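Extracellular solute-binding protein (Bordetella parapertussis, PDB 3PU5) probably binds a small solute, perhaps a polyamine, outside the cytoplasmic membrane and delivers it to a transporter for uptake. Local coordinates at residues 127-130 with 131-134; 158-161 with 162-165; 190-194 with 195-199; 251-254 with 255-258. One frame throughout, in Å; residues are numbered along the deposited sequence.

How the interactions relate
Interactions 1 and 2 belong together: helix 129-138 lies against helix 156-167, and the centres of the two interactions are about 12 Å apart. V133 CG2 packs 3.7 Å from F163 CE1, and W129 CZ3 packs 3.9 Å from V159 CG1. Interaction 3, where strand 188-192 turns into helix 197-204, lies in the same half of the molecule, its centre about 18 Å from that of interaction 2, without touching it. Interaction 4 is in the other half, about 37 to 45 Å from the rest between centres, consistent with the two-lobed build of periplasmic binding proteins. A glycerol, probably from crystallisation, lies about 3 Å from the K251 side chain.

Interaction 1 (127-130 with 131-134); sequences KSWK and EFVE
S128 and E131 meet at the start of helix 129-138, where S128 is the N-cap and its OG accepts from E131 N at 2.8 Å. The glutamate side chain then runs outward. Its CB sits 3.3 Å from that same OG, alongside the serine hydroxyl. With CG trans to the backbone N (chi1 -177°), the rest of the chain runs out nearly straight, back toward the residues before the helix. OE1 takes the amide of K127 at 2.8 Å, the N-H coming from above the carboxylate plane, 59° out of it. OE2, the other carboxylate oxygen, forms a salt bridge with R135, one turn further on. Because the carboxylate picks the amide of K127 and not that of S128, the reciprocal half of a classical capping box is not made; the two side chains still tie the loop to the first turn. The next amides, W129 N and K130 N, are taken by the two oxygens of E235, so a second carboxylate sits at the positive end of the helix.

From here ordinary helical bonds take over, beginning with F132 N to S128 O at 3.0 Å. V133 CG2 is pressed to 3.1 Å from W129 O, a tight fit. On the buried side F132 CD2 comes to the edge of the indole, 4.2 Å from W129 CE3, while W129 NE1 is held by G236 O. W129 and F132 both pack on strand 111-117; V133 faces helix 174-184, and E134 reaches R183 there and Y167 on helix 156-167.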
ATOM      1  N   LYS A 127      17.020  -3.851 -13.247  1.00 15.10           N
ATOM      2  CA  LYS A 127      15.954  -3.045 -13.840  1.00 13.37           C
ATOM      3  C   LYS A 127      14.580  -3.678 -13.712  1.00 14.91           C
ATOM      4  O   LYS A 127      13.561  -3.008 -13.922  1.00 14.06           O
ATOM      5  CB  LYS A 127      16.241  -2.775 -15.317  1.00 17.03           C
ATOM      6  CG  LYS A 127      17.384  -1.805 -15.567  1.00 23.21           C
ATOM      7  CD  LYS A 127      17.711  -1.747 -17.054  1.00 30.15           C
ATOM      8  CE  LYS A 127      18.599  -0.557 -17.391  1.00 35.50           C
ATOM      9  NZ  LYS A 127      18.804  -0.451 -18.867  1.00 34.63           N
ATOM     10  N   SER A 128      14.549  -4.965 -13.382  1.00 11.42           N
ATOM     11  CA  SER A 128      13.298  -5.710 -13.366  1.00 10.51           C
ATOM     12  C   SER A 128      13.272  -6.778 -12.278  1.00 11.31           C
ATOM     13  O   SER A 128      14.319  -7.189 -11.773  1.00 10.00           O
ATOM     14  CB  SER A 128      13.065  -6.375 -14.720  1.00 11.05           C
ATOM     15  OG  SER A 128      14.018  -7.401 -14.930  1.00 11.83           O
ATOM     16  N   TRP A 129      12.064  -7.219 -11.928  1.00 11.43           N
ATOM     17  CA  TRP A 129      11.881  -8.359 -11.034  1.00 11.22           C
ATOM     18  C   TRP A 129      12.544  -9.598 -11.626  1.00 11.24           C
ATOM     19  O   TRP A 129      13.118 -10.431 -10.910  1.00 10.24           O
ATOM     20  CB  TRP A 129      10.391  -8.659 -10.862  1.00 10.38           C
ATOM     21  CG  TRP A 129       9.626  -7.637 -10.060  1.00 11.76           C
ATOM     22  CD1 TRP A 129       8.667  -6.763 -10.520  1.00 11.42           C
ATOM     23  CD2 TRP A 129       9.745  -7.399  -8.656  1.00  9.93           C
ATOM     24  NE1 TRP A 129       8.186  -5.999  -9.476  1.00  7.92           N
ATOM     25  CE2 TRP A 129       8.840  -6.366  -8.324  1.00 10.29           C
ATOM     26  CE3 TRP A 129      10.534  -7.961  -7.642  1.00 10.44           C
ATOM     27  CZ2 TRP A 129       8.704  -5.882  -7.019  1.00 12.40           C
ATOM     28  CZ3 TRP A 129      10.402  -7.479  -6.351  1.00  9.01           C
ATOM     29  CH2 TRP A 129       9.491  -6.449  -6.050  1.00  9.52           C
ATOM     30  N   LYS A 130      12.419  -9.737 -12.942  1.00 11.00           N
ATOM     31  CA  LYS A 130      12.979 -10.884 -13.643  1.00 12.40           C
ATOM     32  C   LYS A 130      14.506 -10.887 -13.518  1.00 11.38           C
ATOM     33  O   LYS A 130      15.116 -11.926 -13.250  1.00 11.42           O
ATOM     34  CB  LYS A 130      12.539 -10.867 -15.115  1.00 13.31           C
ATOM     35  CG  LYS A 130      13.044 -12.037 -15.940  1.00 19.42           C
ATOM     36  CD  LYS A 130      12.426 -12.019 -17.338  1.00 26.87           C
ATOM     37  CE  LYS A 130      10.912 -12.242 -17.279  1.00 32.41           C
ATOM     38  NZ  LYS A 130      10.178 -11.643 -18.446  1.00 40.31           N
ATOM     39  N   GLU A 131      15.120  -9.722 -13.709  1.00  9.40           N
ATOM     40  CA  GLU A 131      16.570  -9.609 -13.571  1.00 11.14           C
ATOM     41  C   GLU A 131      16.982  -9.921 -12.127  1.00 10.64           C
ATOM     42  O   GLU A 131      17.915 -10.679 -11.882  1.00 10.73           O
ATOM     43  CB  GLU A 131      17.035  -8.209 -13.959  1.00 11.76           C
ATOM     44  CG  GLU A 131      18.531  -8.043 -13.902  1.00 14.96           C
ATOM     45  CD  GLU A 131      18.998  -6.663 -14.314  1.00 16.36           C
ATOM     46  OE1 GLU A 131      18.174  -5.877 -14.832  1.00 18.17           O
ATOM     47  OE2 GLU A 131      20.195  -6.368 -14.113  1.00 19.70           O
ATOM     48  N   PHE A 132      16.274  -9.325 -11.173  1.00 10.14           N
ATOM     49  CA  PHE A 132      16.488  -9.614  -9.757  1.00  9.75           C
ATOM     50  C   PHE A 132      16.471 -11.118  -9.475  1.00  8.91           C
ATOM     51  O   PHE A 132      17.369 -11.655  -8.821  1.00  9.27           O
ATOM     52  CB  PHE A 132      15.410  -8.907  -8.926  1.00 10.15           C
ATOM     53  CG  PHE A 132      15.408  -9.294  -7.473  1.00  9.82           C
ATOM     54  CD1 PHE A 132      16.567  -9.216  -6.724  1.00  9.43           C
ATOM     55  CD2 PHE A 132      14.239  -9.723  -6.855  1.00 10.20           C
ATOM     56  CE1 PHE A 132      16.565  -9.570  -5.375  1.00  9.41           C
ATOM     57  CE2 PHE A 132      14.231 -10.077  -5.508  1.00  9.72           C
ATOM     58  CZ  PHE A 132      15.396  -9.996  -4.769  1.00  8.44           C
ATOM     59  N   VAL A 133      15.438 -11.797  -9.959  1.00  9.41           N
ATOM     60  CA  VAL A 133      15.319 -13.240  -9.758  1.00 11.83           C
ATOM     61  C   VAL A 133      16.459 -14.026 -10.420  1.00 10.99           C
ATOM     62  O   VAL A 133      17.138 -14.818  -9.774  1.00 11.58           O
ATOM     63  CB  VAL A 133      13.961 -13.780 -10.274  1.00 11.32           C
ATOM     64  CG1 VAL A 133      13.932 -15.311 -10.210  1.00 12.64           C
ATOM     65  CG2 VAL A 133      12.815 -13.180  -9.484  1.00 10.12           C
ATOM     66  N   GLU A 134      16.670 -13.799 -11.708  1.00 12.25           N
ATOM     67  CA  GLU A 134      17.611 -14.612 -12.463  1.00 11.93           C
ATOM     68  C   GLU A 134      19.044 -14.373 -12.015  1.00 12.63           C
ATOM     69  O   GLU A 134      19.833 -15.303 -11.966  1.00 13.69           O
ATOM     70  CB  GLU A 134      17.470 -14.364 -13.965  1.00 12.23           C
ATOM     71  CG  GLU A 134      16.109 -14.728 -14.528  1.00 14.62           C
ATOM     72  CD  GLU A 134      15.714 -16.179 -14.276  1.00 18.44           C
ATOM     73  OE1 GLU A 134      16.608 -17.047 -14.150  1.00 17.19           O
ATOM     74  OE2 GLU A 134      14.494 -16.452 -14.208  1.00 19.03           O
TER

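Interaction 2 (158-161 with 162-165); sequences EVLS and MFGK
L160 and F163 share the same first torsion, chi1 -71°, which puts each CG trans to its own carbonyl carbon and beside its backbone N. The second torsion of F163, -7°, then turns the ring so that one face lies over V159 O, which stands 3.8 Å above the ring plane and off toward its rim. L160 CD2 approaches the ring obliquely, 4.1 Å from F163 CD2, and V159 CG1 lies 4.3 Å from F163 CZ. The phenyl group is thus lodged against the two residues of the previous turn.

V159 O has work to do besides facing the ring: it accepts from F163 N at 3.2 Å and, weakly, from M162 N. This is mid-helix, inside 156-167; seven of the eight residues from 158 to 165 are buried, and the amides of 162-165 all make i to i+4 bonds. G164 N, for instance, points to L160 O at 2.9 Å, and that oxygen also receives the hydroxyl of S177 on helix 174-184. S161 OG folds back onto A157 O.

Modelled as selenomethionine, M162 bends at its second and third torsions; its CB rests 3.3 Å from V159 O, and the side chain runs on toward V238 and E235. Helix 174-184 packs against the flank with the phenyl group, T180 and M184 touching F163 and L181 touching L160. W319 of helix 305-322 also meets L160.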
ATOM      1  N   GLU A 158       1.956 -10.288  -2.000  1.00  9.85           N
ATOM      2  CA  GLU A 158       1.920  -9.401  -3.164  1.00 11.10           C
ATOM      3  C   GLU A 158       3.121  -9.598  -4.094  1.00 12.01           C
ATOM      4  O   GLU A 158       2.962  -9.709  -5.309  1.00  9.87           O
ATOM      5  CB  GLU A 158       1.839  -7.929  -2.728  1.00 11.31           C
ATOM      6  CG  GLU A 158       0.442  -7.444  -2.278  1.00 11.87           C
ATOM      7  CD  GLU A 158       0.046  -7.882  -0.864  1.00 14.53           C
ATOM      8  OE1 GLU A 158       0.798  -8.656  -0.226  1.00 12.53           O
ATOM      9  OE2 GLU A 158      -1.037  -7.450  -0.390  1.00 14.00           O
ATOM     10  N   VAL A 159       4.323  -9.615  -3.526  1.00 10.16           N
ATOM     11  CA  VAL A 159       5.526  -9.828  -4.328  1.00 11.50           C
ATOM     12  C   VAL A 159       5.470 -11.181  -5.040  1.00 11.06           C
ATOM     13  O   VAL A 159       5.745 -11.269  -6.233  1.00 12.20           O
ATOM     14  CB  VAL A 159       6.808  -9.719  -3.481  1.00  9.40           C
ATOM     15  CG1 VAL A 159       8.048  -9.906  -4.358  1.00  9.63           C
ATOM     16  CG2 VAL A 159       6.856  -8.370  -2.804  1.00 10.54           C
ATOM     17  N   LEU A 160       5.108 -12.230  -4.305  1.00  9.93           N
ATOM     18  CA  LEU A 160       4.965 -13.563  -4.901  1.00 10.15           C
ATOM     19  C   LEU A 160       3.948 -13.571  -6.046  1.00 12.73           C
ATOM     20  O   LEU A 160       4.152 -14.235  -7.065  1.00 13.51           O
ATOM     21  CB  LEU A 160       4.581 -14.595  -3.839  1.00 11.31           C
ATOM     22  CG  LEU A 160       5.676 -14.978  -2.831  1.00 12.61           C
ATOM     23  CD1 LEU A 160       5.074 -15.661  -1.617  1.00  9.08           C
ATOM     24  CD2 LEU A 160       6.732 -15.865  -3.498  1.00 12.60           C
ATOM     25  N   SER A 161       2.854 -12.828  -5.882  1.00 12.71           N
ATOM     26  CA  SER A 161       1.869 -12.700  -6.960  1.00 14.61           C
ATOM     27  C   SER A 161       2.505 -12.218  -8.261  1.00 13.98           C
ATOM     28  O   SER A 161       2.143 -12.682  -9.346  1.00 14.01           O
ATOM     29  CB  SER A 161       0.734 -11.758  -6.560  1.00 13.82           C
ATOM     30  OG  SER A 161      -0.165 -12.406  -5.686  1.00 16.79           O
HETATM   31  N   MSE A 162       3.439 -11.272  -8.156  1.00 13.92           N
HETATM   32  CA  MSE A 162       4.159 -10.790  -9.330  1.00 12.72           C
HETATM   33  C   MSE A 162       4.983 -11.910  -9.943  1.00 13.90           C
HETATM   34  O   MSE A 162       5.124 -11.977 -11.169  1.00 13.79           O
HETATM   35  CB  MSE A 162       5.106  -9.640  -8.987  1.00 13.70           C
HETATM   36  CG  MSE A 162       4.455  -8.276  -8.893  1.00 24.09           C
HETATM   37 SE   MSE A 162       3.901  -7.489 -10.608  1.00 62.16          SE
HETATM   38  CE  MSE A 162       4.979  -8.547 -11.794  1.00  3.02           C
ATOM     39  N   PHE A 163       5.563 -12.756  -9.090  1.00 11.39           N
ATOM     40  CA  PHE A 163       6.316 -13.906  -9.589  1.00 13.98           C
ATOM     41  C   PHE A 163       5.384 -14.857 -10.353  1.00 13.67           C
ATOM     42  O   PHE A 163       5.746 -15.399 -11.398  1.00 13.26           O
ATOM     43  CB  PHE A 163       7.021 -14.668  -8.462  1.00 12.44           C
ATOM     44  CG  PHE A 163       8.186 -13.939  -7.851  1.00 10.67           C
ATOM     45  CD1 PHE A 163       8.643 -12.751  -8.384  1.00 11.01           C
ATOM     46  CD2 PHE A 163       8.843 -14.476  -6.750  1.00 12.12           C
ATOM     47  CE1 PHE A 163       9.722 -12.088  -7.821  1.00 11.26           C
ATOM     48  CE2 PHE A 163       9.927 -13.821  -6.168  1.00 11.57           C
ATOM     49  CZ  PHE A 163      10.369 -12.623  -6.709  1.00 12.40           C
ATOM     50  N   GLY A 164       4.184 -15.066  -9.822  1.00 12.69           N
ATOM     51  CA  GLY A 164       3.207 -15.898 -10.503  1.00 12.46           C
ATOM     52  C   GLY A 164       2.863 -15.350 -11.877  1.00 13.68           C
ATOM     53  O   GLY A 164       2.678 -16.108 -12.828  1.00 15.43           O
ATOM     54  N   LYS A 165       2.780 -14.028 -11.992  1.00 13.37           N
ATOM     55  CA  LYS A 165       2.432 -13.390 -13.263  1.00 14.41           C
ATOM     56  C   LYS A 165       3.582 -13.451 -14.278  1.00 16.80           C
ATOM     57  O   LYS A 165       3.366 -13.730 -15.455  1.00 14.34           O
ATOM     58  CB  LYS A 165       2.022 -11.941 -13.033  1.00 15.30           C
ATOM     59  CG  LYS A 165       1.506 -11.223 -14.276  1.00 19.88           C
ATOM     60  CD  LYS A 165       1.035  -9.818 -13.908  1.00 25.59           C
ATOM     61  CE  LYS A 165       1.022  -8.867 -15.104  1.00 32.61           C
ATOM     62  NZ  LYS A 165       0.790  -7.449 -14.670  1.00 27.02           N
TER

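Interaction 3 (190-194 with 195-199); sequences KFFTA and FNDPV
A type I beta turn, A194 to D197, carries the chain from strand 188-192 into helix 197-204, and its closing bond runs from D197 N to A194 O at 3.0 Å. The aspartate side chain grips the turn as well. D197 OD2 accepts two successive amides of the incoming loop: T193 N, 3.0 Å away and nearly along the C-O bond of the carboxylate, and A194 N, 2.8 Å away and from above the carboxylate plane. Two N-H groups on one oxygen hold the carboxylate in place and would tend to stabilise its negative charge.

The turn is a strand-to-helix connection in an alpha/beta fold, where 188-192 pairs in parallel with strand 145-148. F192, the last residue of the strand, turns its ring inward here: its CG stands between the backbone N and the carbonyl carbon (chi1 67°), which brings the ring over to the start of the helix. P198 lies across one face, its CD 4.0 Å from the ring centroid and only 17° off the normal, a CH-pi contact; P198 CG reaches 3.7 Å from F192 CZ. At the other end of the side chain, F192 CB touches D197 OD2 at 3.3 Å, the ring and carboxylate planes being 85° apart.

Both F192 and P198 also pack on W213 of strand 209-213, and the F195 ring meets W213 edge-to-face.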
ATOM      1  N   LYS A 190      17.852 -13.908   4.850  1.00 11.15           N
ATOM      2  CA  LYS A 190      16.859 -13.445   5.810  1.00 12.15           C
ATOM      3  C   LYS A 190      15.499 -13.239   5.163  1.00 12.61           C
ATOM      4  O   LYS A 190      15.378 -12.574   4.130  1.00  9.03           O
ATOM      5  CB  LYS A 190      17.331 -12.149   6.473  1.00 12.55           C
ATOM      6  CG  LYS A 190      16.331 -11.535   7.447  1.00 17.46           C
ATOM      7  CD  LYS A 190      16.119 -12.427   8.667  1.00 16.71           C
ATOM      8  CE  LYS A 190      15.456 -11.646   9.789  1.00 23.26           C
ATOM      9  NZ  LYS A 190      15.003 -12.521  10.915  1.00 34.36           N
ATOM     10  N   PHE A 191      14.481 -13.841   5.768  1.00 12.14           N
ATOM     11  CA  PHE A 191      13.105 -13.540   5.427  1.00 10.52           C
ATOM     12  C   PHE A 191      12.618 -12.548   6.474  1.00 12.59           C
ATOM     13  O   PHE A 191      12.371 -12.912   7.626  1.00 12.43           O
ATOM     14  CB  PHE A 191      12.258 -14.812   5.416  1.00 11.09           C
ATOM     15  CG  PHE A 191      12.533 -15.705   4.237  1.00 13.68           C
ATOM     16  CD1 PHE A 191      13.350 -16.819   4.364  1.00 14.49           C
ATOM     17  CD2 PHE A 191      11.986 -15.420   2.991  1.00 12.37           C
ATOM     18  CE1 PHE A 191      13.609 -17.641   3.266  1.00 15.71           C
ATOM     19  CE2 PHE A 191      12.238 -16.227   1.904  1.00 13.18           C
ATOM     20  CZ  PHE A 191      13.052 -17.344   2.037  1.00 14.04           C
ATOM     21  N   PHE A 192      12.505 -11.286   6.078  1.00 10.51           N
ATOM     22  CA  PHE A 192      12.316 -10.219   7.044  1.00 10.50           C
ATOM     23  C   PHE A 192      10.867 -10.076   7.497  1.00 10.76           C
ATOM     24  O   PHE A 192       9.940 -10.442   6.780  1.00  9.44           O
ATOM     25  CB  PHE A 192      12.882  -8.890   6.522  1.00 10.72           C
ATOM     26  CG  PHE A 192      12.144  -8.327   5.334  1.00 10.32           C
ATOM     27  CD1 PHE A 192      11.015  -7.551   5.511  1.00 10.10           C
ATOM     28  CD2 PHE A 192      12.606  -8.547   4.040  1.00  9.54           C
ATOM     29  CE1 PHE A 192      10.339  -7.017   4.415  1.00  9.82           C
ATOM     30  CE2 PHE A 192      11.943  -8.020   2.951  1.00  8.35           C
ATOM     31  CZ  PHE A 192      10.808  -7.255   3.136  1.00  9.04           C
ATOM     32  N   THR A 193      10.688  -9.526   8.692  1.00 12.34           N
ATOM     33  CA  THR A 193       9.397  -9.545   9.350  1.00 11.00           C
ATOM     34  C   THR A 193       8.840  -8.152   9.650  1.00 13.12           C
ATOM     35  O   THR A 193       7.757  -8.033  10.204  1.00 11.12           O
ATOM     36  CB  THR A 193       9.477 -10.315  10.683  1.00 11.47           C
ATOM     37  OG1 THR A 193      10.448  -9.687  11.522  1.00 13.38           O
ATOM     38  CG2 THR A 193       9.873 -11.763  10.458  1.00 11.83           C
ATOM     39  N   ALA A 194       9.575  -7.099   9.307  1.00 12.62           N
ATOM     40  CA  ALA A 194       9.070  -5.744   9.527  1.00 11.98           C
ATOM     41  C   ALA A 194       9.329  -4.818   8.335  1.00 13.02           C
ATOM     42  O   ALA A 194      10.287  -5.011   7.582  1.00 11.27           O
ATOM     43  CB  ALA A 194       9.657  -5.152  10.796  1.00 12.33           C
ATOM     44  N   PHE A 195       8.474  -3.810   8.178  1.00 12.71           N
ATOM     45  CA  PHE A 195       8.573  -2.849   7.073  1.00 14.16           C
ATOM     46  C   PHE A 195       9.911  -2.107   6.999  1.00 13.72           C
ATOM     47  O   PHE A 195      10.384  -1.765   5.915  1.00 12.06           O
ATOM     48  CB  PHE A 195       7.426  -1.845   7.156  1.00 15.67           C
ATOM     49  CG  PHE A 195       6.097  -2.419   6.759  1.00 15.98           C
ATOM     50  CD1 PHE A 195       5.883  -2.872   5.464  1.00 16.04           C
ATOM     51  CD2 PHE A 195       5.063  -2.508   7.676  1.00 20.00           C
ATOM     52  CE1 PHE A 195       4.656  -3.402   5.095  1.00 17.17           C
ATOM     53  CE2 PHE A 195       3.833  -3.038   7.312  1.00 17.15           C
ATOM     54  CZ  PHE A 195       3.630  -3.483   6.022  1.00 15.07           C
ATOM     55  N   ASN A 196      10.516  -1.866   8.154  1.00 13.69           N
ATOM     56  CA  ASN A 196      11.765  -1.116   8.231  1.00 13.91           C
ATOM     57  C   ASN A 196      12.985  -1.990   7.931  1.00 12.42           C
ATOM     58  O   ASN A 196      14.096  -1.488   7.798  1.00 11.36           O
ATOM     59  CB  ASN A 196      11.883  -0.472   9.619  1.00 16.79           C
ATOM     60  CG  ASN A 196      13.088   0.432   9.752  1.00 22.75           C
ATOM     61  OD1 ASN A 196      13.282   1.365   8.967  1.00 22.79           O
ATOM     62  ND2 ASN A 196      13.903   0.172  10.769  1.00 27.21           N
ATOM     63  N   ASP A 197      12.765  -3.296   7.799  1.00 10.82           N
ATOM     64  CA  ASP A 197      13.865  -4.245   7.626  1.00 11.44           C
ATOM     65  C   ASP A 197      14.735  -4.042   6.365  1.00 10.65           C
ATOM     66  O   ASP A 197      15.959  -4.080   6.451  1.00  9.83           O
ATOM     67  CB  ASP A 197      13.361  -5.698   7.719  1.00 11.29           C
ATOM     68  CG  ASP A 197      13.036  -6.127   9.153  1.00 13.50           C
ATOM     69  OD1 ASP A 197      13.404  -5.398  10.088  1.00 14.45           O
ATOM     70  OD2 ASP A 197      12.418  -7.201   9.348  1.00 14.00           O
ATOM     71  N   PRO A 198      14.118  -3.855   5.183  1.00 10.06           N
ATOM     72  CA  PRO A 198      15.010  -3.645   4.031  1.00  9.44           C
ATOM     73  C   PRO A 198      16.024  -2.506   4.222  1.00  9.68           C
ATOM     74  O   PRO A 198      17.200  -2.668   3.899  1.00  9.56           O
ATOM     75  CB  PRO A 198      14.037  -3.313   2.894  1.00 10.19           C
ATOM     76  CG  PRO A 198      12.799  -4.100   3.243  1.00  9.34           C
ATOM     77  CD  PRO A 198      12.712  -4.029   4.770  1.00 10.26           C
ATOM     78  N   VAL A 199      15.588  -1.369   4.749  1.00  9.52           N
ATOM     79  CA  VAL A 199      16.509  -0.253   4.932  1.00 10.11           C
ATOM     80  C   VAL A 199      17.640  -0.618   5.909  1.00 12.20           C
ATOM     81  O   VAL A 199      18.825  -0.406   5.612  1.00 13.02           O
ATOM     82  CB  VAL A 199      15.757   1.030   5.341  1.00 10.11           C
ATOM     83  CG1 VAL A 199      16.683   2.015   6.051  1.00 12.78           C
ATOM     84  CG2 VAL A 199      15.126   1.670   4.110  1.00  9.15           C
TER

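Interaction 4 (251-254 with 255-258); sequences KEDL and AKAF
L254 O takes F258 N at 2.8 Å, the shortest hydrogen bond here, and the same carbonyl has the methyl of A257 pressed to its side, CB 3.3 Å away. The preceding amides follow suit: A255 N bonds to K251 O at 2.9 Å, and K256 N to E252 O at the same length. These are the opening turns of helix 252-262, with K251 in the N-cap position.

K256 reaches back along the helix with a long side chain. Its CG, trans to the carbonyl carbon (chi1 -71°), comes to 3.1 Å from E252 O, after which the chain runs on fully extended over the previous turn. That brings NZ near two acids, 4.6 Å from E252 OE1 and 4.5 Å from D253 OD1. Neither pair is close enough for a salt bridge, so the attraction is at most a general electrostatic one; E252 spends its other oxygen, OE2, on the amide of G249 just ahead of the helix.

The helix lies against strands 7-12 and 238-246, in the alpha/beta lobe that carries the N-terminus. A255 faces V246, whereas L254 leans on I8, and F258 goes deeper, onto V10 and M244, with its ring edge-to-face against F29. At the N-terminal end, K251 N is held by D61 OD2, and K251 NZ makes a weak bond to a glycerol probably carried over from crystallisation.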
ATOM      1  N   LYS A 251     -23.333  10.250   8.813  1.00 16.13           N
ATOM      2  CA  LYS A 251     -23.602  11.549   8.203  1.00 14.41           C
ATOM      3  C   LYS A 251     -23.059  11.530   6.781  1.00 15.80           C
ATOM      4  O   LYS A 251     -21.994  12.086   6.501  1.00 14.08           O
ATOM      5  CB  LYS A 251     -22.956  12.673   9.016  1.00 16.53           C
ATOM      6  CG  LYS A 251     -23.563  12.851  10.411  1.00 17.11           C
ATOM      7  CD  LYS A 251     -22.803  13.883  11.226  1.00 19.70           C
ATOM      8  CE  LYS A 251     -23.482  14.138  12.571  1.00 21.94           C
ATOM      9  NZ  LYS A 251     -23.228  13.032  13.511  1.00 20.62           N
ATOM     10  N   GLU A 252     -23.804  10.877   5.890  1.00 15.97           N
ATOM     11  CA  GLU A 252     -23.274  10.459   4.596  1.00 15.95           C
ATOM     12  C   GLU A 252     -22.863  11.605   3.691  1.00 14.63           C
ATOM     13  O   GLU A 252     -21.882  11.495   2.966  1.00 13.61           O
ATOM     14  CB  GLU A 252     -24.262   9.529   3.884  1.00 17.36           C
ATOM     15  CG  GLU A 252     -24.527   8.248   4.662  1.00 16.86           C
ATOM     16  CD  GLU A 252     -25.268   7.213   3.847  1.00 17.90           C
ATOM     17  OE1 GLU A 252     -25.563   7.485   2.667  1.00 22.00           O
ATOM     18  OE2 GLU A 252     -25.546   6.120   4.382  1.00 19.90           O
ATOM     19  N   ASP A 253     -23.599  12.711   3.740  1.00 15.45           N
ATOM     20  CA  ASP A 253     -23.270  13.853   2.891  1.00 16.28           C
ATOM     21  C   ASP A 253     -22.001  14.566   3.345  1.00 12.58           C
ATOM     22  O   ASP A 253     -21.176  14.959   2.525  1.00 14.03           O
ATOM     23  CB  ASP A 253     -24.450  14.823   2.783  1.00 19.74           C
ATOM     24  CG  ASP A 253     -25.578  14.264   1.926  1.00 22.37           C
ATOM     25  OD1 ASP A 253     -25.280  13.497   0.985  1.00 26.73           O
ATOM     26  OD2 ASP A 253     -26.756  14.578   2.195  1.00 30.18           O
ATOM     27  N   LEU A 254     -21.826  14.720   4.650  1.00 12.29           N
ATOM     28  CA  LEU A 254     -20.576  15.279   5.162  1.00 12.86           C
ATOM     29  C   LEU A 254     -19.401  14.327   4.885  1.00 11.59           C
ATOM     30  O   LEU A 254     -18.312  14.759   4.525  1.00 13.56           O
ATOM     31  CB  LEU A 254     -20.688  15.558   6.660  1.00 13.74           C
ATOM     32  CG  LEU A 254     -21.851  16.463   7.071  1.00 17.34           C
ATOM     33  CD1 LEU A 254     -21.719  16.888   8.530  1.00 19.06           C
ATOM     34  CD2 LEU A 254     -21.903  17.679   6.165  1.00 16.97           C
ATOM     35  N   ALA A 255     -19.638  13.031   5.066  1.00 11.81           N
ATOM     36  CA  ALA A 255     -18.628  12.006   4.804  1.00 12.17           C
ATOM     37  C   ALA A 255     -18.178  12.021   3.339  1.00 12.10           C
ATOM     38  O   ALA A 255     -16.979  11.963   3.054  1.00 12.22           O
ATOM     39  CB  ALA A 255     -19.162  10.634   5.188  1.00 11.57           C
ATOM     40  N   LYS A 256     -19.137  12.111   2.414  1.00 14.48           N
ATOM     41  CA  LYS A 256     -18.821  12.199   0.987  1.00 12.68           C
ATOM     42  C   LYS A 256     -18.030  13.475   0.704  1.00 12.74           C
ATOM     43  O   LYS A 256     -17.137  13.495  -0.150  1.00 12.97           O
ATOM     44  CB  LYS A 256     -20.096  12.163   0.135  1.00 12.85           C
ATOM     45  CG  LYS A 256     -20.794  10.799   0.099  1.00 16.47           C
ATOM     46  CD  LYS A 256     -22.151  10.890  -0.618  1.00 17.89           C
ATOM     47  CE  LYS A 256     -22.876   9.565  -0.611  1.00 18.71           C
ATOM     48  NZ  LYS A 256     -24.244   9.702  -1.197  1.00 25.62           N
ATOM     49  N   ALA A 257     -18.368  14.538   1.422  1.00 12.82           N
ATOM     50  CA  ALA A 257     -17.670  15.806   1.275  1.00 12.50           C
ATOM     51  C   ALA A 257     -16.231  15.683   1.755  1.00 11.59           C
ATOM     52  O   ALA A 257     -15.304  16.162   1.091  1.00 11.05           O
ATOM     53  CB  ALA A 257     -18.399  16.905   2.029  1.00 13.99           C
ATOM     54  N   PHE A 258     -16.031  15.032   2.897  1.00 11.91           N
ATOM     55  CA  PHE A 258     -14.667  14.783   3.350  1.00 11.14           C
ATOM     56  C   PHE A 258     -13.901  13.905   2.350  1.00 10.88           C
ATOM     57  O   PHE A 258     -12.748  14.194   1.997  1.00  9.24           O
ATOM     58  CB  PHE A 258     -14.630  14.139   4.746  1.00 10.16           C
ATOM     59  CG  PHE A 258     -13.243  13.784   5.187  1.00 11.03           C
ATOM     60  CD1 PHE A 258     -12.384  14.760   5.671  1.00 11.87           C
ATOM     61  CD2 PHE A 258     -12.767  12.484   5.059  1.00 10.57           C
ATOM     62  CE1 PHE A 258     -11.073  14.438   6.043  1.00 11.70           C
ATOM     63  CE2 PHE A 258     -11.465  12.154   5.439  1.00 10.24           C
ATOM     64  CZ  PHE A 258     -10.619  13.131   5.928  1.00 11.65           C
TER